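Long-range contacts in protein p13 MTCP-1 (Homo sapiens, PDB 1A1X), which binds the PH domains of the kinases AKT1 and AKT2 and enhances their phosphorylation and activation, and is the product of a T-cell proto-oncogene: residues R42-Q47 with E99-L104; A9-L14 with E76-N81; A32-E37 with S64-M69. One frame throughout, in Å; residues are numbered along the deposited sequence.

Interaction 1 of 3, residues R42-Q47 with E99-L104; sequences RARVQQ and ELLLKL
A43 and L102 pair through both of their backbone amides, and V45 and L100 do the same two residues along, so strands 42-46 and 99-104 run antiparallel with an angle of 162° between them. The shortest of the four bonds, L100 N to V45 O, spans 2.7 Å and is nearly straight. On the face that carries A43, V45, L100 and L102 the packing is close and wholly apolar: V45 CG2 lies 4.1 Å from L102 CD1, and A43 CB lies beside L102 CB.

The face of R42, R44, Q46, E99 and L101 is mixed, and at its R44 and Q46 end it opens partly to solvent. Here E99 reaches across the strands, its CG anti to the backbone N (chi1 172°), which brings OE1 to Q46 NE2 at 2.7 Å. Amide and carboxylate are nearly coplanar, and the oxygen offers its anti lone pair. The same OE1 meets the edge of the R44 guanidinium in a salt bridge whose hydrogen bond, NH1 to OE1 at 3.4 Å, is weak, with the two planes 65° apart; R44 NE turns to E35. Farther along, R42 CD leans on L101 CD2 at 4.1 Å, while R42 NE bonds to Q89 and NH2 pairs with E5 of the second subunit.

In the closed barrel this pair of strands lies between strands 29-36 and 85-94, while Y78 of strand 77-80 packs on L100 and L102.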
loop_
_atom_site.group_PDB
_atom_site.type_symbol
_atom_site.label_atom_id
_atom_site.label_comp_id
_atom_site.label_asym_id
_atom_site.label_seq_id
_atom_site.Cartn_x
_atom_site.Cartn_y
_atom_site.Cartn_z
ATOM N N ARG A 42 1.378 11.372 -3.896
ATOM C CA ARG A 42 1.037 10.008 -4.279
ATOM C C ARG A 42 -0.321 10.027 -4.974
ATOM O O ARG A 42 -1.142 10.910 -4.733
ATOM C CB ARG A 42 0.937 9.085 -3.053
ATOM C CG ARG A 42 2.272 8.679 -2.422
ATOM C CD ARG A 42 2.133 7.358 -1.644
ATOM N NE ARG A 42 3.294 7.080 -0.795
ATOM C CZ ARG A 42 3.359 7.334 0.511
ATOM N NH1 ARG A 42 2.328 7.871 1.147
ATOM N NH2 ARG A 42 4.467 7.066 1.184
ATOM N N ALA A 43 -0.530 9.077 -5.874
ATOM C CA ALA A 43 -1.801 8.948 -6.569
ATOM C C ALA A 43 -2.234 7.507 -6.358
ATOM O O ALA A 43 -1.443 6.595 -6.529
ATOM C CB ALA A 43 -1.641 9.238 -8.051
ATOM N N ARG A 44 -3.458 7.314 -5.892
ATOM C CA ARG A 44 -3.986 5.976 -5.681
ATOM C C ARG A 44 -4.951 5.786 -6.843
ATOM O O ARG A 44 -5.875 6.570 -7.026
ATOM C CB ARG A 44 -4.698 5.888 -4.332
ATOM C CG ARG A 44 -5.097 4.477 -3.934
ATOM C CD ARG A 44 -5.146 4.349 -2.421
ATOM N NE ARG A 44 -6.057 5.316 -1.830
ATOM C CZ ARG A 44 -7.367 5.139 -1.702
ATOM N NH1 ARG A 44 -7.941 4.020 -2.126
ATOM N NH2 ARG A 44 -8.102 6.082 -1.135
ATOM N N VAL A 45 -4.677 4.791 -7.675
ATOM C CA VAL A 45 -5.485 4.556 -8.866
ATOM C C VAL A 45 -6.135 3.183 -8.812
ATOM O O VAL A 45 -5.450 2.166 -8.672
ATOM C CB VAL A 45 -4.610 4.674 -10.158
ATOM C CG1 VAL A 45 -5.479 4.941 -11.358
ATOM C CG2 VAL A 45 -3.546 5.775 -10.007
ATOM N N GLN A 46 -7.461 3.169 -8.921
ATOM C CA GLN A 46 -8.231 1.935 -8.877
ATOM C C GLN A 46 -9.038 1.687 -10.146
ATOM O O GLN A 46 -9.665 2.600 -10.695
ATOM C CB GLN A 46 -9.171 1.939 -7.667
ATOM C CG GLN A 46 -8.458 1.913 -6.330
ATOM C CD GLN A 46 -9.421 1.815 -5.173
ATOM O OE1 GLN A 46 -10.626 1.929 -5.356
ATOM N NE2 GLN A 46 -8.894 1.602 -3.968
ATOM N N GLN A 47 -9.036 0.430 -10.585
ATOM C CA GLN A 47 -9.761 0.022 -11.780
ATOM C C GLN A 47 -11.222 -0.205 -11.419
ATOM O O GLN A 47 -11.607 -1.268 -10.930
ATOM C CB GLN A 47 -9.136 -1.247 -12.377
ATOM C CG GLN A 47 -9.347 -1.410 -13.879
ATOM C CD GLN A 47 -10.741 -1.876 -14.225
ATOM O OE1 GLN A 47 -11.020 -3.076 -14.189
ATOM N NE2 GLN A 47 -11.630 -0.941 -14.556
ATOM N N GLU A 99 -5.653 -2.104 -7.527
ATOM C CA GLU A 99 -5.170 -0.797 -7.111
ATOM C C GLU A 99 -3.680 -0.544 -7.323
ATOM O O GLU A 99 -2.844 -1.389 -7.013
ATOM C CB GLU A 99 -5.517 -0.575 -5.633
ATOM C CG GLU A 99 -4.898 0.677 -5.044
ATOM C CD GLU A 99 -5.199 0.841 -3.577
ATOM O OE1 GLU A 99 -6.348 1.174 -3.233
ATOM O OE2 GLU A 99 -4.284 0.660 -2.763
ATOM N N LEU A 100 -3.363 0.633 -7.858
ATOM C CA LEU A 100 -1.977 1.041 -8.064
ATOM C C LEU A 100 -1.731 2.181 -7.108
ATOM O O LEU A 100 -2.614 3.015 -6.911
ATOM C CB LEU A 100 -1.751 1.562 -9.483
ATOM C CG LEU A 100 -1.630 0.592 -10.656
ATOM C CD1 LEU A 100 -1.645 1.379 -11.956
ATOM C CD2 LEU A 100 -0.355 -0.219 -10.532
ATOM N N LEU A 101 -0.581 2.157 -6.440
ATOM C CA LEU A 101 -0.201 3.243 -5.548
ATOM C C LEU A 101 1.075 3.817 -6.154
ATOM O O LEU A 101 2.136 3.178 -6.124
ATOM C CB LEU A 101 0.043 2.773 -4.107
ATOM C CG LEU A 101 0.344 3.971 -3.191
ATOM C CD1 LEU A 101 -0.879 4.871 -3.104
ATOM C CD2 LEU A 101 0.791 3.508 -1.806
ATOM N N LEU A 102 0.939 5.006 -6.742
ATOM C CA LEU A 102 2.032 5.707 -7.417
ATOM C C LEU A 102 2.611 6.860 -6.614
ATOM O O LEU A 102 1.881 7.623 -5.991
ATOM C CB LEU A 102 1.539 6.261 -8.758
ATOM C CG LEU A 102 0.898 5.276 -9.729
ATOM C CD1 LEU A 102 0.434 5.999 -10.997
ATOM C CD2 LEU A 102 1.900 4.188 -10.059
ATOM N N LYS A 103 3.924 7.023 -6.696
ATOM C CA LYS A 103 4.593 8.093 -5.986
ATOM C C LYS A 103 5.423 8.915 -6.959
ATOM O O LYS A 103 6.310 8.382 -7.626
ATOM C CB LYS A 103 5.497 7.518 -4.889
ATOM C CG LYS A 103 6.168 8.581 -4.014
ATOM C CD LYS A 103 7.049 7.955 -2.960
ATOM C CE LYS A 103 7.690 9.021 -2.115
ATOM N NZ LYS A 103 8.461 8.448 -0.988
ATOM N N LEU A 104 5.130 10.208 -7.040
ATOM C CA LEU A 104 5.870 11.099 -7.933
ATOM C C LEU A 104 7.265 11.335 -7.376
ATOM O O LEU A 104 7.420 11.843 -6.269
ATOM C CB LEU A 104 5.139 12.433 -8.099
ATOM C CG LEU A 104 5.875 13.459 -8.952
ATOM C CD1 LEU A 104 6.157 12.898 -10.341
ATOM C CD2 LEU A 104 5.057 14.724 -9.029
#

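Interaction 2 of 3, residues A9-L14 with E76-N81; sequences APPDHL and ERYMDN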
loop_
_atom_site.group_PDB
_atom_site.type_symbol
_atom_site.label_atom_id
_atom_site.label_comp_id
_atom_site.label_asym_id
_atom_site.label_seq_id
_atom_site.Cartn_x
_atom_site.Cartn_y
_atom_site.Cartn_z
ATOM N N ALA A 9 0.041 -8.120 -14.388
ATOM C CA ALA A 9 0.745 -6.939 -14.881
ATOM C C ALA A 9 -0.055 -5.640 -14.847
ATOM O O ALA A 9 -1.279 -5.635 -15.027
ATOM C CB ALA A 9 1.262 -7.191 -16.294
ATOM N N PRO A 10 0.631 -4.520 -14.565
ATOM C CA PRO A 10 -0.014 -3.206 -14.513
ATOM C C PRO A 10 -0.282 -2.734 -15.936
ATOM O O PRO A 10 0.281 -3.280 -16.885
ATOM C CB PRO A 10 1.044 -2.340 -13.818
ATOM C CG PRO A 10 2.316 -2.961 -14.237
ATOM C CD PRO A 10 2.023 -4.431 -14.090
ATOM N N PRO A 11 -1.185 -1.754 -16.111
ATOM C CA PRO A 11 -1.456 -1.278 -17.470
ATOM C C PRO A 11 -0.240 -0.636 -18.142
ATOM O O PRO A 11 0.551 0.054 -17.503
ATOM C CB PRO A 11 -2.597 -0.273 -17.264
ATOM C CG PRO A 11 -2.397 0.208 -15.883
ATOM C CD PRO A 11 -2.047 -1.062 -15.137
ATOM N N ASP A 12 -0.073 -0.930 -19.427
ATOM C CA ASP A 12 1.010 -0.386 -20.234
ATOM C C ASP A 12 0.896 1.142 -20.300
ATOM O O ASP A 12 1.898 1.858 -20.367
ATOM C CB ASP A 12 0.946 -1.001 -21.631
ATOM C CG ASP A 12 1.838 -0.299 -22.610
ATOM O OD1 ASP A 12 3.078 -0.333 -22.423
ATOM O OD2 ASP A 12 1.290 0.302 -23.559
ATOM N N HIS A 13 -0.337 1.631 -20.309
ATOM C CA HIS A 13 -0.578 3.066 -20.327
ATOM C C HIS A 13 -1.954 3.480 -19.820
ATOM O O HIS A 13 -2.905 2.679 -19.779
ATOM C CB HIS A 13 -0.293 3.669 -21.707
ATOM C CG HIS A 13 -1.162 3.143 -22.804
ATOM N ND1 HIS A 13 -0.678 2.328 -23.805
ATOM C CD2 HIS A 13 -2.465 3.371 -23.098
ATOM C CE1 HIS A 13 -1.645 2.082 -24.673
ATOM N NE2 HIS A 13 -2.739 2.704 -24.268
ATOM N N LEU A 14 -2.028 4.729 -19.371
ATOM C CA LEU A 14 -3.259 5.309 -18.860
ATOM C C LEU A 14 -3.414 6.694 -19.475
ATOM O O LEU A 14 -2.539 7.550 -19.328
ATOM C CB LEU A 14 -3.196 5.406 -17.338
ATOM C CG LEU A 14 -3.212 4.049 -16.629
ATOM C CD1 LEU A 14 -2.642 4.148 -15.224
ATOM C CD2 LEU A 14 -4.626 3.528 -16.613
ATOM N N GLU A 76 9.490 -0.928 -12.716
ATOM C CA GLU A 76 8.195 -0.693 -12.094
ATOM C C GLU A 76 7.888 0.743 -11.729
ATOM O O GLU A 76 7.823 1.120 -10.561
ATOM C CB GLU A 76 7.986 -1.621 -10.898
ATOM C CG GLU A 76 7.776 -3.073 -11.316
ATOM C CD GLU A 76 6.786 -3.212 -12.480
ATOM O OE1 GLU A 76 5.566 -3.326 -12.219
ATOM O OE2 GLU A 76 7.229 -3.200 -13.656
ATOM N N ARG A 77 7.707 1.545 -12.759
ATOM C CA ARG A 77 7.368 2.941 -12.599
ATOM C C ARG A 77 6.772 3.443 -13.898
ATOM O O ARG A 77 6.808 2.747 -14.911
ATOM C CB ARG A 77 8.587 3.763 -12.167
ATOM C CG ARG A 77 9.810 3.548 -12.980
ATOM C CD ARG A 77 11.047 3.829 -12.148
ATOM N NE ARG A 77 12.230 3.817 -13.000
ATOM C CZ ARG A 77 13.384 4.397 -12.694
ATOM N NH1 ARG A 77 13.528 5.038 -11.537
ATOM N NH2 ARG A 77 14.369 4.399 -13.582
ATOM N N TYR A 78 6.131 4.604 -13.833
ATOM C CA TYR A 78 5.499 5.201 -15.000
ATOM C C TYR A 78 6.121 6.537 -15.334
ATOM O O TYR A 78 6.520 7.286 -14.442
ATOM C CB TYR A 78 4.014 5.439 -14.742
ATOM C CG TYR A 78 3.148 4.208 -14.797
ATOM C CD1 TYR A 78 2.565 3.798 -15.995
ATOM C CD2 TYR A 78 2.889 3.466 -13.649
ATOM C CE1 TYR A 78 1.745 2.678 -16.049
ATOM C CE2 TYR A 78 2.074 2.349 -13.691
ATOM C CZ TYR A 78 1.506 1.957 -14.891
ATOM O OH TYR A 78 0.711 0.835 -14.931
ATOM N N MET A 79 6.231 6.819 -16.626
ATOM C CA MET A 79 6.736 8.105 -17.062
ATOM C C MET A 79 5.512 8.838 -17.603
ATOM O O MET A 79 4.765 8.277 -18.400
ATOM C CB MET A 79 7.791 7.970 -18.164
ATOM C CG MET A 79 8.312 9.335 -18.622
ATOM S SD MET A 79 9.583 9.297 -19.876
ATOM C CE MET A 79 11.034 9.251 -18.874
ATOM N N ASP A 80 5.274 10.057 -17.125
ATOM C CA ASP A 80 4.135 10.836 -17.584
ATOM C C ASP A 80 4.474 11.686 -18.809
ATOM O O ASP A 80 5.578 11.588 -19.359
ATOM C CB ASP A 80 3.545 11.693 -16.451
ATOM C CG ASP A 80 4.517 12.750 -15.898
ATOM O OD1 ASP A 80 5.453 13.183 -16.600
ATOM O OD2 ASP A 80 4.313 13.175 -14.736
ATOM N N ASN A 81 3.536 12.535 -19.214
ATOM C CA ASN A 81 3.727 13.396 -20.376
ATOM C C ASN A 81 4.759 14.511 -20.187
ATOM O O ASN A 81 5.228 15.088 -21.167
ATOM C CB ASN A 81 2.391 13.976 -20.817
ATOM C CG ASN A 81 1.655 14.607 -19.686
ATOM O OD1 ASN A 81 1.125 13.918 -18.818
ATOM N ND2 ASN A 81 1.660 15.930 -19.650
#
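Y78 points its phenol at the two consecutive prolines P10 and P11, and its hydroxyl does most of the touching. OH donates to P11 O at 2.7 Å, lying in the carbonyl plane and on a lone pair, with a C=O...O angle of 134°. The acceptor in turn lies at the edge of the phenol, near the plane of the ring, 3.2 Å from CE1. Around the same hydroxyl the pyrrolidine rings close in: P11 CG approaches OH to 3.3 Å, the proline ring and the phenol crossing at about a right angle, whereas P10 presents its CB to OH at 3.4 Å and meets the tyrosine obliquely.

The tyrosine projects inward from strand 77-80 of the closed antiparallel barrel of the TCL1 family, and the prolines belong to the segment leading into strand 13-16. Strand 69-73 lies between these two strands in the sheet, which explains why no backbone bond joins them directly; L72 of that strand packs against both P10 and Y78. With CG of Y78 anti to its carbonyl carbon (chi1 -76°), the ring extends across this intervening strand. A phenylalanine in its place would probably keep much of the ring packing but leave P11 O without its hydroxyl donor, and the proline segment less firmly tied to strand 77-80.

At the margin E76, bent at chi2 (-46°), curls its carboxylate back, and OE1 comes to 3.8 Å from P10 CG, the two side chains crossing at about a right angle.

Interaction 3 of 3, residues A32-E37 with S64-M69; sequences AVVEEE and SQLPLM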
loop_
_atom_site.group_PDB
_atom_site.type_symbol
_atom_site.label_atom_id
_atom_site.label_comp_id
_atom_site.label_asym_id
_atom_site.label_seq_id
_atom_site.Cartn_x
_atom_site.Cartn_y
_atom_site.Cartn_z
ATOM N N ALA A 32 -8.427 7.946 -10.432
ATOM C CA ALA A 32 -7.239 8.373 -9.705
ATOM C C ALA A 32 -7.522 9.470 -8.687
ATOM O O ALA A 32 -8.192 10.454 -8.991
ATOM C CB ALA A 32 -6.153 8.820 -10.679
ATOM N N VAL A 33 -7.024 9.273 -7.468
ATOM C CA VAL A 33 -7.190 10.252 -6.413
ATOM C C VAL A 33 -5.817 10.672 -5.899
ATOM O O VAL A 33 -4.869 9.887 -5.912
ATOM C CB VAL A 33 -8.051 9.728 -5.220
ATOM C CG1 VAL A 33 -9.455 9.390 -5.682
ATOM C CG2 VAL A 33 -7.396 8.532 -4.546
ATOM N N VAL A 34 -5.714 11.928 -5.480
ATOM C CA VAL A 34 -4.465 12.450 -4.955
ATOM C C VAL A 34 -4.413 12.292 -3.441
ATOM O O VAL A 34 -5.393 12.543 -2.752
ATOM C CB VAL A 34 -4.275 13.961 -5.309
ATOM C CG1 VAL A 34 -2.987 14.502 -4.666
ATOM C CG2 VAL A 34 -4.223 14.158 -6.822
ATOM N N GLU A 35 -3.281 11.806 -2.948
ATOM C CA GLU A 35 -3.044 11.659 -1.513
ATOM C C GLU A 35 -1.689 12.313 -1.276
ATOM O O GLU A 35 -0.637 11.688 -1.376
ATOM C CB GLU A 35 -3.052 10.196 -1.120
ATOM C CG GLU A 35 -4.345 9.544 -1.529
ATOM C CD GLU A 35 -4.530 8.170 -0.947
ATOM O OE1 GLU A 35 -3.526 7.428 -0.863
ATOM O OE2 GLU A 35 -5.684 7.837 -0.582
ATOM N N GLU A 36 -1.736 13.611 -1.028
ATOM C CA GLU A 36 -0.543 14.411 -0.839
ATOM C C GLU A 36 0.085 14.390 0.551
ATOM O O GLU A 36 -0.583 14.623 1.558
ATOM C CB GLU A 36 -0.864 15.839 -1.240
ATOM C CG GLU A 36 0.333 16.733 -1.369
ATOM C CD GLU A 36 -0.051 18.134 -1.771
ATOM O OE1 GLU A 36 -1.101 18.309 -2.430
ATOM O OE2 GLU A 36 0.700 19.064 -1.416
ATOM N N GLU A 37 1.376 14.071 0.593
ATOM C CA GLU A 37 2.131 14.054 1.842
ATOM C C GLU A 37 2.783 15.431 1.973
ATOM O O GLU A 37 2.562 16.308 1.129
ATOM C CB GLU A 37 3.204 12.960 1.802
ATOM C CG GLU A 37 2.663 11.550 1.560
ATOM C CD GLU A 37 1.707 11.085 2.640
ATOM O OE1 GLU A 37 1.976 11.360 3.827
ATOM O OE2 GLU A 37 0.688 10.438 2.301
ATOM N N SER A 64 -4.243 20.598 -13.367
ATOM C CA SER A 64 -4.346 19.388 -12.555
ATOM C C SER A 64 -3.023 18.899 -11.971
ATOM O O SER A 64 -1.965 19.115 -12.556
ATOM C CB SER A 64 -4.976 18.267 -13.384
ATOM O OG SER A 64 -5.085 17.075 -12.626
ATOM N N GLN A 65 -3.093 18.237 -10.819
ATOM C CA GLN A 65 -1.898 17.678 -10.173
ATOM C C GLN A 65 -1.493 16.348 -10.837
ATOM O O GLN A 65 -0.344 15.908 -10.744
ATOM C CB GLN A 65 -2.147 17.461 -8.676
ATOM C CG GLN A 65 -2.365 18.748 -7.892
ATOM C CD GLN A 65 -2.564 18.488 -6.415
ATOM O OE1 GLN A 65 -3.654 18.124 -5.985
ATOM N NE2 GLN A 65 -1.508 18.652 -5.634
ATOM N N LEU A 66 -2.463 15.712 -11.483
ATOM C CA LEU A 66 -2.272 14.445 -12.190
ATOM C C LEU A 66 -1.956 14.731 -13.664
ATOM O O LEU A 66 -2.417 15.733 -14.228
ATOM C CB LEU A 66 -3.538 13.584 -12.071
ATOM C CG LEU A 66 -3.670 12.594 -10.908
ATOM C CD1 LEU A 66 -2.592 12.809 -9.859
ATOM C CD2 LEU A 66 -5.064 12.691 -10.309
ATOM N N PRO A 67 -1.207 13.829 -14.316
ATOM C CA PRO A 67 -0.833 14.000 -15.723
ATOM C C PRO A 67 -1.870 13.591 -16.756
ATOM O O PRO A 67 -2.876 12.950 -16.439
ATOM C CB PRO A 67 0.424 13.142 -15.833
ATOM C CG PRO A 67 0.088 11.979 -14.953
ATOM C CD PRO A 67 -0.577 12.624 -13.745
ATOM N N LEU A 68 -1.609 13.988 -17.999
ATOM C CA LEU A 68 -2.476 13.658 -19.126
ATOM C C LEU A 68 -2.309 12.178 -19.456
ATOM O O LEU A 68 -3.236 11.537 -19.951
ATOM C CB LEU A 68 -2.099 14.477 -20.365
ATOM C CG LEU A 68 -2.238 15.997 -20.358
ATOM C CD1 LEU A 68 -1.773 16.533 -21.699
ATOM C CD2 LEU A 68 -3.672 16.404 -20.102
ATOM N N MET A 69 -1.127 11.639 -19.181
ATOM C CA MET A 69 -0.867 10.239 -19.471
ATOM C C MET A 69 0.292 9.651 -18.685
ATOM O O MET A 69 1.226 10.356 -18.303
ATOM C CB MET A 69 -0.565 10.062 -20.954
ATOM C CG MET A 69 0.693 10.784 -21.394
ATOM S SD MET A 69 1.754 9.759 -22.415
ATOM C CE MET A 69 2.828 9.077 -21.187
#
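Q65 NE2 donates to E36 OE1 at 3.2 Å, linking the loop 64-69 to the end of strand 29-36 on the surface of the TCL1-family β-barrel. The N-H is well directed, and the oxygen lies in the amide plane of Q65. Relative to the glutamate, however, the donor stands 50° out of the carboxylate plane, and the two flat groups are turned 70° from one another. Both chains are extended beyond CG and cross at about a right angle; the glutamate has its CG anti to the backbone N (chi1 -168°), which carries the carboxylate out to meet the amide.

Beneath this exposed bond the contact becomes apolar. V34 is shared between the two loop residues: its CG1 lies 3.9 Å from Q65 OE1, while CG2 packs against both methyls of L66. That leucine thus covers the strand from V34 to A32, and also touches Y22 of strand 21-24. The loop is shaped locally by an ST turn in which S64 OG accepts from L66 N, and the same hydroxyl bonds to E19. Deepest in the contact, L66 CD2 rests 4.0 Å from A32 CB.

In the fold
The three contacts bind different parts of one closed barrel. Interactions 1 and 3 lie on neighbouring strands, 41-46 and 29-36: their centres are 9 Å apart, R42 O probably accepts a hydrogen bond from E35 N at 2.9 Å, and R44 NE stands 2.8 Å from E35 OE2. Both also touch the second subunit. Interaction 2 meets interaction 1 inside the barrel, where L102 CD2 packs 3.8 Å from Y78 CD2 and L100 CD1 lies 4.0 Å from P11 CD. Interactions 2 and 3 sit on opposite sides of the chain's centre, about 14 Å apart between centres, yet their ends join where N81 OD1 accepts from M69 N at 3.2 Å.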